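Local coordinates for truncated hemoglobin from geobacillus stearothermophilus (Geobacillus stearothermophilus, PDB 2BKM), which binds oxygen at its haem iron and, as a truncated bacterial globin, may serve in the transport or storage of oxygen, at residues A17-A22 with R93-E98; F78-K83 with M120-D125; A87-M92 with Q108-L113. One frame throughout, in Å; residues are numbered along the deposited sequence.

Overall arrangement
Starting from the N terminus, the chain reaches helix 12-29, whose residues 17-22 wait for 93-98 on helix 82-98: contact 1 closes the longest loop, which takes in helices 42-55, 61-66 and 71-75. Contact 2 opens inside that loop, at 78-83, and closes beyond it at 120-125, so the two cross. Contact 3 joins 87-92 to 108-113; it also crosses contact 1 but lies wholly within the span of contact 2. All three use helix 82-98, tying it to helix 12-29, to the tail after helix 104-120 and to that helix itself. Contacts 2 and 3 both touch the haem.

Contact 1. Residues A17-A22 with R93-E98; sequences AKLVEA and RAAMDE
Leu-19 leaves its helix with CG trans to the backbone N (chi1 -178°), and the turn at chi2 then carries CD1 across to the backbone of residues 95 and 96. There it rests 3.6 Å from Met-96 CG, while Ala-95 CB lies 3.8 Å from the same Leu-19 CD1. Met-96 starts out from its CA away from helix 12-29, with CG trans to its own carbonyl carbon, and only the first part of its side chain is touched; the extended remainder runs on toward Phe-109 of helix 104-120. Leu-19 packs on Phe-109 as well.

One turn further along, the methyls of Ala-22 and Ala-95 both turn into the interface and pack side by side, CB to CB 3.8 Å. With nothing longer than a methyl on either side, the backbones come close: the CA atoms of Ala-22 and Ala-95 are 5.0 Å apart, and the two short helix axes approach to 8.5 Å at an angle of 128°. This is the crossing of the B and G helices of the globin fold, one of the places where the two layers of the truncated 2/2 sandwich meet, and Ile-99, just past the end of helix 82-98, also lies against Leu-19 and Ala-22.

Toward the surface the contact turns polar. Glu-98 reaches back with its chain extended, bringing its carboxylate over the methyl of Ala-22 (Glu-98 OE2 to Ala-22 CB, 4.1 Å). A water bridges the helices here, donating to Ala-22 O at 2.8 Å and to Glu-98 OE2 at 2.7 Å. The carboxylate has stronger partners on helix 12-29: OE1 forms a salt bridge with Arg-25 and OE2 one with Arg-26.

Contact 2. Residues F78-K83 with M120-D125; sequences FEITPK and MVNTPD. With HEM (protoporphyrin IX containing Fe), chain D.
Asn-122 turns its amide across the side chain of Ile-80 at about a right angle and grips the loop on both sides of Glu-79. Its CG sits between the backbone N and the carbonyl carbon (chi1 61°), which turns the amide onto residues 78-80. ND2 donates to Phe-78 O at 2.9 Å, nearly in line with that carbonyl, while OD1 accepts from Ile-80 N, also at 2.9 Å. Thr-123 OG1 donates to the same OD1 from the opposite face of the amide; with the ND2 bond, three hydrogen bonds hold the amide and fix its rotation. The backbone adds Asn-122 N to Ile-80 O at 2.8 Å (170° at the hydrogen).

Asp-125 runs alongside the ring of Pro-82, the two side chains heading opposite ways, and Asp-125 OD2 takes Lys-83 N at 2.9 Å through its syn lone pair. Thr-81, the N-cap, uses OG1 to hold Arg-84 N, so helix 82-98 begins with two first-turn N-H groups satisfied by side chains.

Phe-78 leads away to the haem, with methyl CMA 3.6 Å above its ring centre. Ile-80 CD1 packs on Met-120 CB at 4.0 Å, and both residues touch the porphyrin and His-75. The arrangement is that of a globin FG corner, here clasped by the C-terminal tail at the wall of the haem pocket.

Contact 3. Residues A87-M92 with Q108-L113; sequences AWLACM and QFYHRL. With HEM (protoporphyrin IX containing Fe), chain D; OXY (oxygen molecule), chain C; ACT (acetate ion), chain E.
Apolar packing carries most of this contact, with Leu-113 at its middle. Its CD1 meets Met-92 CG at 3.8 Å, the two side chains crossing at about a right angle, and the bends of Met-92 at chi2 and chi3 fold CE back to the same methyl. The other branch, Leu-113 CD2, touches Trp-88 CH2 at 4.1 Å and also packs on the haem vinyl. Leu-89 lies obliquely against Tyr-110, its CD2 3.9 Å from Tyr-110 CE2. These side chains fill the space between nearly antiparallel helices whose axes stay 11.1 Å apart, the G and H pair of the globin fold.

Among the aromatic groups, Tyr-110 presents a ring edge to Leu-89 O and Met-92 CG. The indole of Trp-88 lies nearly parallel over the porphyrin, offset so that CHC sits 3.5 Å above its plane, with Trp-88 CD1 3.3 Å from HEM C3B. Phe-23 meets the indole edge-to-face.

No hydrogen bond joins the two helices directly within these segments. The hydroxyl of Tyr-110 bonds to Arg-93, one turn on from Leu-89. Trp-88 NE1 points its N-H at the ligand on the iron, where oxygen and acetate are modelled in overlapping positions, as alternative occupants. NE1 donates to the iron-bound OXY O1 at 2.6 Å and, more nearly straight (173°), to O2; the acetate is bonded too.

Laid flat on the porphyrin and touched at CH2 by Leu-113, the indole is probably restricted in rotation, and its N-H meets both modelled ligands from the ring edge, consistent with stabilising a partly negative bound oxygen.

Contact 1. Residues A17-A22 with R93-E98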
loop_
_atom_site.group_PDB
_atom_site.type_symbol
_atom_site.label_atom_id
_atom_site.label_comp_id
_atom_site.label_asym_id
_atom_site.label_seq_id
_atom_site.Cartn_x
_atom_site.Cartn_y
_atom_site.Cartn_z
ATOM N N ALA A 17 5.473 8.850 4.706
ATOM C CA ALA A 17 5.257 9.934 3.757
ATOM C C ALA A 17 6.068 9.750 2.486
ATOM O O ALA A 17 5.546 9.934 1.383
ATOM C CB ALA A 17 5.641 11.258 4.403
ATOM N N LYS A 18 7.356 9.458 2.649
ATOM C CA LYS A 18 8.212 9.316 1.519
ATOM C C LYS A 18 7.759 8.145 0.667
ATOM O O LYS A 18 7.744 8.214 -0.532
ATOM C CB LYS A 18 9.639 9.036 1.995
ATOM C CG LYS A 18 10.390 10.257 2.409
ATOM C CD LYS A 18 11.713 9.813 2.968
ATOM C CE LYS A 18 12.716 10.937 2.949
ATOM N NZ LYS A 18 14.044 10.351 3.231
ATOM N N LEU A 19 7.408 7.064 1.351
ATOM C CA LEU A 19 7.010 5.838 0.672
ATOM C C LEU A 19 5.770 6.057 -0.182
ATOM O O LEU A 19 5.723 5.646 -1.346
ATOM C CB LEU A 19 6.745 4.733 1.701
ATOM C CG LEU A 19 6.372 3.392 1.050
ATOM C CD1 LEU A 19 7.489 2.892 0.144
ATOM C CD2 LEU A 19 6.103 2.408 2.183
ATOM N N VAL A 20 4.762 6.703 0.401
ATOM C CA VAL A 20 3.527 6.946 -0.325
ATOM C C VAL A 20 3.755 7.821 -1.538
ATOM O O VAL A 20 3.248 7.530 -2.585
ATOM C CB VAL A 20 2.485 7.564 0.635
ATOM C CG1 VAL A 20 1.338 8.200 -0.131
ATOM C CG2 VAL A 20 2.021 6.502 1.586
ATOM N N GLU A 21 4.534 8.882 -1.363
ATOM C CA GLU A 21 4.860 9.754 -2.486
ATOM C C GLU A 21 5.505 8.942 -3.617
ATOM O O GLU A 21 5.099 9.032 -4.772
ATOM C CB GLU A 21 5.809 10.846 -2.002
ATOM C CG GLU A 21 6.105 11.870 -3.087
ATOM C CD GLU A 21 7.388 12.681 -2.846
ATOM O OE1 GLU A 21 8.116 12.462 -1.836
ATOM O OE2 GLU A 21 7.675 13.544 -3.714
ATOM N N ALA A 22 6.491 8.111 -3.269
ATOM C CA ALA A 22 7.163 7.350 -4.290
ATOM C C ALA A 22 6.243 6.315 -4.932
ATOM O O ALA A 22 6.269 6.089 -6.141
ATOM C CB ALA A 22 8.395 6.696 -3.671
ATOM N N ARG A 93 7.508 -2.400 -4.013
ATOM C CA ARG A 93 8.912 -2.738 -3.834
ATOM C C ARG A 93 9.759 -1.650 -4.476
ATOM O O ARG A 93 10.793 -1.277 -3.899
ATOM C CB ARG A 93 9.243 -4.038 -4.529
ATOM C CG ARG A 93 8.676 -5.262 -3.874
ATOM C CD ARG A 93 9.266 -6.557 -4.416
ATOM N NE ARG A 93 9.229 -6.596 -5.888
ATOM C CZ ARG A 93 8.183 -7.033 -6.595
ATOM N NH1 ARG A 93 7.064 -7.390 -5.995
ATOM N NH2 ARG A 93 8.217 -7.049 -7.914
ATOM N N ALA A 94 9.380 -1.168 -5.661
ATOM C CA ALA A 94 10.186 -0.154 -6.334
ATOM C C ALA A 94 10.212 1.134 -5.501
ATOM O O ALA A 94 11.233 1.797 -5.430
ATOM C CB ALA A 94 9.614 0.131 -7.741
ATOM N N ALA A 95 9.088 1.480 -4.881
ATOM C CA ALA A 95 9.023 2.684 -4.061
ATOM C C ALA A 95 9.872 2.511 -2.808
ATOM O O ALA A 95 10.542 3.460 -2.400
ATOM C CB ALA A 95 7.575 2.988 -3.700
ATOM N N MET A 96 9.810 1.334 -2.169
ATOM C CA MET A 96 10.647 1.072 -1.002
ATOM C C MET A 96 12.094 1.193 -1.392
ATOM O O MET A 96 12.858 1.834 -0.672
ATOM C CB MET A 96 10.360 -0.299 -0.397
ATOM C CG MET A 96 9.010 -0.365 0.252
ATOM S SD MET A 96 8.570 -2.043 0.695
ATOM C CE MET A 96 7.207 -1.742 1.804
ATOM N N ASP A 97 12.457 0.605 -2.527
ATOM C CA ASP A 97 13.866 0.703 -2.967
ATOM C C ASP A 97 14.225 2.177 -3.205
ATOM O O ASP A 97 15.325 2.640 -2.790
ATOM C CB ASP A 97 14.100 -0.045 -4.251
ATOM C CG ASP A 97 13.968 -1.529 -4.123
ATOM O OD1 ASP A 97 13.971 -2.078 -3.006
ATOM O OD2 ASP A 97 13.848 -2.181 -5.193
ATOM N N GLU A 98 13.320 2.921 -3.820
ATOM C CA GLU A 98 13.636 4.294 -4.253
ATOM C C GLU A 98 13.891 5.156 -3.043
ATOM O O GLU A 98 14.754 6.020 -3.096
ATOM C CB GLU A 98 12.468 4.849 -5.035
ATOM C CG GLU A 98 12.638 6.287 -5.475
ATOM C CD GLU A 98 11.506 6.733 -6.391
ATOM O OE1 GLU A 98 11.356 7.946 -6.557
ATOM O OE2 GLU A 98 10.781 5.868 -6.939
HETATM O O HOH W 1 8.449 7.016 -7.641
#

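Contact 2. Residues F78-K83 with M120-D125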
loop_
_atom_site.group_PDB
_atom_site.type_symbol
_atom_site.label_atom_id
_atom_site.label_comp_id
_atom_site.label_asym_id
_atom_site.label_seq_id
_atom_site.Cartn_x
_atom_site.Cartn_y
_atom_site.Cartn_z
ATOM N N PHE A 78 -13.419 -2.687 -7.752
ATOM C CA PHE A 78 -12.447 -2.739 -8.833
ATOM C C PHE A 78 -12.132 -4.187 -9.147
ATOM O O PHE A 78 -12.254 -5.079 -8.299
ATOM C CB PHE A 78 -11.112 -2.053 -8.446
ATOM C CG PHE A 78 -11.304 -0.734 -7.813
ATOM C CD1 PHE A 78 -11.159 -0.573 -6.430
ATOM C CD2 PHE A 78 -11.686 0.359 -8.596
ATOM C CE1 PHE A 78 -11.370 0.674 -5.851
ATOM C CE2 PHE A 78 -11.890 1.602 -8.010
ATOM C CZ PHE A 78 -11.731 1.740 -6.659
ATOM N N GLU A 79 -11.701 -4.417 -10.369
ATOM C CA GLU A 79 -11.238 -5.749 -10.742
ATOM C C GLU A 79 -9.775 -5.886 -10.326
ATOM O O GLU A 79 -8.875 -5.270 -10.943
ATOM C CB GLU A 79 -11.342 -5.937 -12.255
ATOM C CG GLU A 79 -10.784 -7.261 -12.728
ATOM C CD GLU A 79 -10.986 -7.495 -14.200
ATOM O OE1 GLU A 79 -12.065 -8.015 -14.553
ATOM O OE2 GLU A 79 -10.063 -7.154 -14.963
ATOM N N ILE A 80 -9.549 -6.653 -9.282
ATOM C CA ILE A 80 -8.190 -6.889 -8.778
ATOM C C ILE A 80 -7.845 -8.331 -9.086
ATOM O O ILE A 80 -8.201 -9.271 -8.399
ATOM C CB ILE A 80 -8.108 -6.601 -7.306
ATOM C CG1 ILE A 80 -8.583 -5.159 -7.045
ATOM C CG2 ILE A 80 -6.644 -6.779 -6.825
ATOM C CD1 ILE A 80 -8.419 -4.701 -5.642
ATOM N N THR A 81 -7.149 -8.490 -10.182
ATOM C CA THR A 81 -6.624 -9.783 -10.579
ATOM C C THR A 81 -5.271 -10.017 -9.884
ATOM O O THR A 81 -4.685 -9.074 -9.371
ATOM C CB THR A 81 -6.347 -9.763 -12.055
ATOM O OG1 THR A 81 -5.503 -8.648 -12.312
ATOM C CG2 THR A 81 -7.706 -9.632 -12.864
ATOM N N PRO A 82 -4.804 -11.268 -9.858
ATOM C CA PRO A 82 -3.445 -11.493 -9.370
ATOM C C PRO A 82 -2.423 -10.614 -10.110
ATOM O O PRO A 82 -1.535 -10.044 -9.459
ATOM C CB PRO A 82 -3.228 -12.960 -9.643
ATOM C CG PRO A 82 -4.656 -13.519 -9.469
ATOM C CD PRO A 82 -5.488 -12.529 -10.168
ATOM N N LYS A 83 -2.564 -10.430 -11.422
ATOM C CA LYS A 83 -1.631 -9.590 -12.146
ATOM C C LYS A 83 -1.637 -8.190 -11.581
ATOM O O LYS A 83 -0.583 -7.562 -11.458
ATOM C CB LYS A 83 -1.940 -9.606 -13.647
ATOM C CG LYS A 83 -0.969 -8.802 -14.488
ATOM C CD LYS A 83 -1.298 -8.904 -15.978
ATOM C CE LYS A 83 -0.400 -7.960 -16.731
ATOM N NZ LYS A 83 0.963 -8.540 -16.771
ATOM N N MET A 120 -6.968 -8.758 -1.246
ATOM C CA MET A 120 -7.733 -7.829 -2.082
ATOM C C MET A 120 -8.114 -8.493 -3.403
ATOM O O MET A 120 -9.086 -8.079 -4.037
ATOM C CB MET A 120 -6.941 -6.540 -2.376
ATOM C CG MET A 120 -6.567 -5.693 -1.177
ATOM S SD MET A 120 -7.996 -5.266 -0.191
ATOM C CE MET A 120 -7.868 -6.455 1.098
ATOM N N VAL A 121 -7.315 -9.451 -3.858
ATOM C CA VAL A 121 -7.561 -10.072 -5.166
ATOM C C VAL A 121 -8.980 -10.606 -5.211
ATOM O O VAL A 121 -9.422 -11.235 -4.282
ATOM C CB VAL A 121 -6.555 -11.214 -5.400
ATOM C CG1 VAL A 121 -6.937 -12.112 -6.599
ATOM C CG2 VAL A 121 -5.207 -10.604 -5.636
ATOM N N ASN A 122 -9.683 -10.340 -6.313
ATOM C CA ASN A 122 -11.113 -10.648 -6.328
ATOM C C ASN A 122 -11.575 -11.118 -7.672
ATOM O O ASN A 122 -12.769 -11.290 -7.845
ATOM C CB ASN A 122 -11.897 -9.430 -5.833
ATOM C CG ASN A 122 -11.687 -8.203 -6.723
ATOM O OD1 ASN A 122 -11.413 -8.336 -7.920
ATOM N ND2 ASN A 122 -11.830 -6.996 -6.180
ATOM N N THR A 123 -10.664 -11.378 -8.581
ATOM C CA THR A 123 -11.064 -11.794 -9.908
ATOM C C THR A 123 -9.946 -12.665 -10.458
ATOM O O THR A 123 -8.769 -12.342 -10.282
ATOM C CB THR A 123 -11.154 -10.566 -10.804
ATOM O OG1 THR A 123 -12.056 -9.583 -10.256
ATOM C CG2 THR A 123 -11.654 -10.947 -12.215
ATOM N N PRO A 124 -10.285 -13.742 -11.175
ATOM C CA PRO A 124 -9.251 -14.542 -11.822
ATOM C C PRO A 124 -8.483 -13.753 -12.869
ATOM O O PRO A 124 -8.987 -12.837 -13.496
ATOM C CB PRO A 124 -10.034 -15.694 -12.491
ATOM C CG PRO A 124 -11.353 -15.766 -11.684
ATOM C CD PRO A 124 -11.635 -14.324 -11.371
ATOM N N ASP A 125 -7.229 -14.126 -13.082
ATOM C CA ASP A 125 -6.450 -13.476 -14.135
ATOM C C ASP A 125 -7.035 -13.660 -15.518
ATOM O O ASP A 125 -7.672 -14.695 -15.796
ATOM C CB ASP A 125 -5.011 -14.033 -14.167
ATOM C CG ASP A 125 -4.027 -13.220 -13.334
ATOM O OD1 ASP A 125 -3.038 -13.839 -12.871
ATOM O OD2 ASP A 125 -4.216 -12.006 -13.214
HETATM C CHA HEM D . -8.168 2.349 -2.626
HETATM C CHB HEM D . -6.468 -0.447 -6.156
HETATM C CHC HEM D . -4.204 -3.120 -2.806
HETATM C CHD HEM D . -5.077 0.277 0.471
HETATM C C1A HEM D . -7.848 1.824 -3.846
HETATM C C2A HEM D . -8.362 2.346 -5.094
HETATM C C3A HEM D . -7.890 1.571 -6.068
HETATM C C4A HEM D . -7.080 0.545 -5.465
HETATM C CMA HEM D . -8.150 1.744 -7.576
HETATM C CAA HEM D . -9.257 3.588 -5.243
HETATM C CBA HEM D . -8.438 4.830 -4.945
HETATM C CGA HEM D . -9.280 6.070 -4.714
HETATM O O1A HEM D . -10.541 6.057 -4.902
HETATM O O2A HEM D . -8.699 7.104 -4.297
HETATM C C1B HEM D . -5.754 -1.431 -5.539
HETATM C C2B HEM D . -5.182 -2.586 -6.202
HETATM C C3B HEM D . -4.592 -3.326 -5.270
HETATM C C4B HEM D . -4.728 -2.695 -3.979
HETATM C CMB HEM D . -5.222 -2.878 -7.717
HETATM C CAB HEM D . -3.853 -4.629 -5.529
HETATM C CBB HEM D . -3.816 -5.627 -4.636
HETATM C C1C HEM D . -4.162 -2.391 -1.638
HETATM C C2C HEM D . -3.355 -2.696 -0.481
HETATM C C3C HEM D . -3.635 -1.731 0.405
HETATM C C4C HEM D . -4.587 -0.815 -0.172
HETATM C CMC HEM D . -2.376 -3.895 -0.315
HETATM C CAC HEM D . -3.044 -1.496 1.805
HETATM C CBC HEM D . -2.239 -2.329 2.449
HETATM C C1D HEM D . -6.012 1.111 -0.056
HETATM C C2D HEM D . -6.649 2.165 0.694
HETATM C C3D HEM D . -7.607 2.784 -0.260
HETATM C C4D HEM D . -7.493 2.030 -1.483
HETATM C CMD HEM D . -6.360 2.574 2.145
HETATM C CAD HEM D . -8.530 3.953 0.025
HETATM C CBD HEM D . -9.924 3.419 0.382
HETATM C CGD HEM D . -10.823 4.627 0.503
HETATM O O1D HEM D . -11.301 5.173 -0.546
HETATM O O2D HEM D . -10.991 5.074 1.670
HETATM N NA HEM D . -7.072 0.719 -4.120
HETATM N NB HEM D . -5.454 -1.551 -4.197
HETATM N NC HEM D . -4.876 -1.235 -1.429
HETATM N ND HEM D . -6.533 1.070 -1.335
HETATM FE FE HEM D . -6.000 -0.259 -2.760
#

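Contact 3. Residues A87-M92 with Q108-L113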
loop_
_atom_site.group_PDB
_atom_site.type_symbol
_atom_site.label_atom_id
_atom_site.label_comp_id
_atom_site.label_asym_id
_atom_site.label_seq_id
_atom_site.Cartn_x
_atom_site.Cartn_y
_atom_site.Cartn_z
ATOM N N ALA A 87 1.267 -6.100 -9.821
ATOM C CA ALA A 87 1.696 -4.763 -10.219
ATOM C C ALA A 87 1.765 -3.814 -9.036
ATOM O O ALA A 87 2.713 -3.013 -8.917
ATOM C CB ALA A 87 0.761 -4.225 -11.312
ATOM N N TRP A 88 0.756 -3.883 -8.159
ATOM C CA TRP A 88 0.736 -3.018 -7.003
ATOM C C TRP A 88 1.973 -3.328 -6.148
ATOM O O TRP A 88 2.691 -2.438 -5.740
ATOM C CB TRP A 88 -0.554 -3.311 -6.244
ATOM C CG TRP A 88 -0.913 -2.364 -5.156
ATOM C CD1 TRP A 88 -1.869 -1.377 -5.211
ATOM C CD2 TRP A 88 -0.364 -2.315 -3.834
ATOM N NE1 TRP A 88 -1.962 -0.728 -4.007
ATOM C CE2 TRP A 88 -1.062 -1.286 -3.131
ATOM C CE3 TRP A 88 0.593 -3.073 -3.152
ATOM C CZ2 TRP A 88 -0.747 -0.930 -1.818
ATOM C CZ3 TRP A 88 0.900 -2.729 -1.809
ATOM C CH2 TRP A 88 0.209 -1.681 -1.163
ATOM N N LEU A 89 2.201 -4.622 -5.908
ATOM C CA LEU A 89 3.348 -5.000 -5.055
ATOM C C LEU A 89 4.657 -4.608 -5.719
ATOM O O LEU A 89 5.606 -4.238 -5.018
ATOM C CB LEU A 89 3.308 -6.499 -4.747
ATOM C CG LEU A 89 2.153 -6.811 -3.796
ATOM C CD1 LEU A 89 1.970 -8.323 -3.825
ATOM C CD2 LEU A 89 2.456 -6.308 -2.406
ATOM N N ALA A 90 4.735 -4.718 -7.047
ATOM C CA ALA A 90 5.986 -4.346 -7.718
ATOM C C ALA A 90 6.223 -2.852 -7.601
ATOM O O ALA A 90 7.376 -2.394 -7.421
ATOM C CB ALA A 90 5.919 -4.759 -9.178
ATOM N N CYS A 91 5.153 -2.065 -7.690
ATOM C CA CYS A 91 5.306 -0.618 -7.442
ATOM C C CYS A 91 5.746 -0.357 -6.048
ATOM O O CYS A 91 6.554 0.533 -5.827
ATOM C CB CYS A 91 4.021 0.141 -7.717
ATOM S SG CYS A 91 3.612 0.190 -9.510
ATOM N N MET A 92 5.210 -1.120 -5.090
ATOM C CA MET A 92 5.592 -0.933 -3.709
ATOM C C MET A 92 7.049 -1.288 -3.457
ATOM O O MET A 92 7.765 -0.524 -2.803
ATOM C CB MET A 92 4.646 -1.699 -2.773
ATOM C CG MET A 92 4.971 -1.457 -1.357
ATOM S SD MET A 92 4.864 0.264 -0.813
ATOM C CE MET A 92 3.074 0.472 -0.747
ATOM N N GLN A 108 9.294 -7.199 6.714
ATOM C CA GLN A 108 8.142 -7.582 7.528
ATOM C C GLN A 108 6.924 -6.781 7.061
ATOM O O GLN A 108 5.809 -7.320 6.895
ATOM C CB GLN A 108 8.391 -7.259 9.008
ATOM C CG GLN A 108 9.275 -8.231 9.721
ATOM C CD GLN A 108 9.804 -7.689 11.043
ATOM O OE1 GLN A 108 10.821 -8.187 11.551
ATOM N NE2 GLN A 108 9.152 -6.678 11.594
ATOM N N PHE A 109 7.120 -5.492 6.864
ATOM C CA PHE A 109 6.049 -4.637 6.359
ATOM C C PHE A 109 5.603 -5.102 4.969
ATOM O O PHE A 109 4.408 -5.265 4.713
ATOM C CB PHE A 109 6.602 -3.202 6.326
ATOM C CG PHE A 109 5.695 -2.169 5.745
ATOM C CD1 PHE A 109 6.250 -0.963 5.330
ATOM C CD2 PHE A 109 4.308 -2.331 5.667
ATOM C CE1 PHE A 109 5.448 0.072 4.820
ATOM C CE2 PHE A 109 3.502 -1.303 5.160
ATOM C CZ PHE A 109 4.057 -0.130 4.699
ATOM N N TYR A 110 6.568 -5.338 4.082
ATOM C CA TYR A 110 6.245 -5.790 2.737
ATOM C C TYR A 110 5.457 -7.074 2.805
ATOM O O TYR A 110 4.477 -7.225 2.047
ATOM C CB TYR A 110 7.514 -5.981 1.932
ATOM C CG TYR A 110 7.182 -6.373 0.516
ATOM C CD1 TYR A 110 7.406 -7.649 0.099
ATOM C CD2 TYR A 110 6.561 -5.468 -0.345
ATOM C CE1 TYR A 110 7.073 -8.074 -1.169
ATOM C CE2 TYR A 110 6.232 -5.826 -1.643
ATOM C CZ TYR A 110 6.498 -7.134 -2.041
ATOM O OH TYR A 110 6.136 -7.568 -3.286
ATOM N N HIS A 111 5.834 -8.003 3.702
ATOM C CA HIS A 111 5.098 -9.265 3.776
ATOM C C HIS A 111 3.684 -9.041 4.246
ATOM O O HIS A 111 2.781 -9.725 3.780
ATOM C CB HIS A 111 5.835 -10.245 4.668
ATOM C CG HIS A 111 7.103 -10.685 4.054
ATOM N ND1 HIS A 111 8.182 -11.096 4.810
ATOM C CD2 HIS A 111 7.499 -10.740 2.757
ATOM C CE1 HIS A 111 9.186 -11.395 3.998
ATOM N NE2 HIS A 111 8.793 -11.217 2.742
ATOM N N ARG A 112 3.468 -8.084 5.128
ATOM C CA ARG A 112 2.077 -7.796 5.520
ATOM C C ARG A 112 1.336 -7.334 4.285
ATOM O O ARG A 112 0.221 -7.758 4.064
ATOM C CB ARG A 112 2.044 -6.714 6.582
ATOM C CG ARG A 112 2.556 -7.215 7.909
ATOM C CD ARG A 112 2.232 -6.313 9.046
ATOM N NE ARG A 112 0.808 -6.021 9.135
ATOM C CZ ARG A 112 0.328 -5.006 9.840
ATOM N NH1 ARG A 112 1.155 -4.233 10.567
ATOM N NH2 ARG A 112 -0.969 -4.766 9.827
ATOM N N LEU A 113 1.994 -6.491 3.482
ATOM C CA LEU A 113 1.322 -5.988 2.282
ATOM C C LEU A 113 1.066 -7.089 1.271
ATOM O O LEU A 113 0.049 -7.049 0.571
ATOM C CB LEU A 113 2.164 -4.899 1.654
ATOM C CG LEU A 113 2.312 -3.620 2.478
ATOM C CD1 LEU A 113 3.252 -2.721 1.740
ATOM C CD2 LEU A 113 0.973 -2.946 2.709
HETATM C CHA HEM D . -8.168 2.349 -2.626
HETATM C CHB HEM D . -6.468 -0.447 -6.156
HETATM C CHC HEM D . -4.204 -3.120 -2.806
HETATM C CHD HEM D . -5.077 0.277 0.471
HETATM C C1A HEM D . -7.848 1.824 -3.846
HETATM C C2A HEM D . -8.362 2.346 -5.094
HETATM C C3A HEM D . -7.890 1.571 -6.068
HETATM C C4A HEM D . -7.080 0.545 -5.465
HETATM C CMA HEM D . -8.150 1.744 -7.576
HETATM C CAA HEM D . -9.257 3.588 -5.243
HETATM C CBA HEM D . -8.438 4.830 -4.945
HETATM C CGA HEM D . -9.280 6.070 -4.714
HETATM O O1A HEM D . -10.541 6.057 -4.902
HETATM O O2A HEM D . -8.699 7.104 -4.297
HETATM C C1B HEM D . -5.754 -1.431 -5.539
HETATM C C2B HEM D . -5.182 -2.586 -6.202
HETATM C C3B HEM D . -4.592 -3.326 -5.270
HETATM C C4B HEM D . -4.728 -2.695 -3.979
HETATM C CMB HEM D . -5.222 -2.878 -7.717
HETATM C CAB HEM D . -3.853 -4.629 -5.529
HETATM C CBB HEM D . -3.816 -5.627 -4.636
HETATM C C1C HEM D . -4.162 -2.391 -1.638
HETATM C C2C HEM D . -3.355 -2.696 -0.481
HETATM C C3C HEM D . -3.635 -1.731 0.405
HETATM C C4C HEM D . -4.587 -0.815 -0.172
HETATM C CMC HEM D . -2.376 -3.895 -0.315
HETATM C CAC HEM D . -3.044 -1.496 1.805
HETATM C CBC HEM D . -2.239 -2.329 2.449
HETATM C C1D HEM D . -6.012 1.111 -0.056
HETATM C C2D HEM D . -6.649 2.165 0.694
HETATM C C3D HEM D . -7.607 2.784 -0.260
HETATM C C4D HEM D . -7.493 2.030 -1.483
HETATM C CMD HEM D . -6.360 2.574 2.145
HETATM C CAD HEM D . -8.530 3.953 0.025
HETATM C CBD HEM D . -9.924 3.419 0.382
HETATM C CGD HEM D . -10.823 4.627 0.503
HETATM O O1D HEM D . -11.301 5.173 -0.546
HETATM O O2D HEM D . -10.991 5.074 1.670
HETATM N NA HEM D . -7.072 0.719 -4.120
HETATM N NB HEM D . -5.454 -1.551 -4.197
HETATM N NC HEM D . -4.876 -1.235 -1.429
HETATM N ND HEM D . -6.533 1.070 -1.335
HETATM FE FE HEM D . -6.000 -0.259 -2.760
HETATM O O1 OXY C . -4.204 0.363 -3.272
HETATM O O2 OXY C . -4.062 1.515 -3.514
HETATM C C ACT E . -4.036 2.148 -3.079
HETATM O O ACT E . -2.874 2.369 -3.411
HETATM O OXT ACT E . -4.351 0.975 -3.020
HETATM C CH3 ACT E . -4.988 3.234 -2.747
#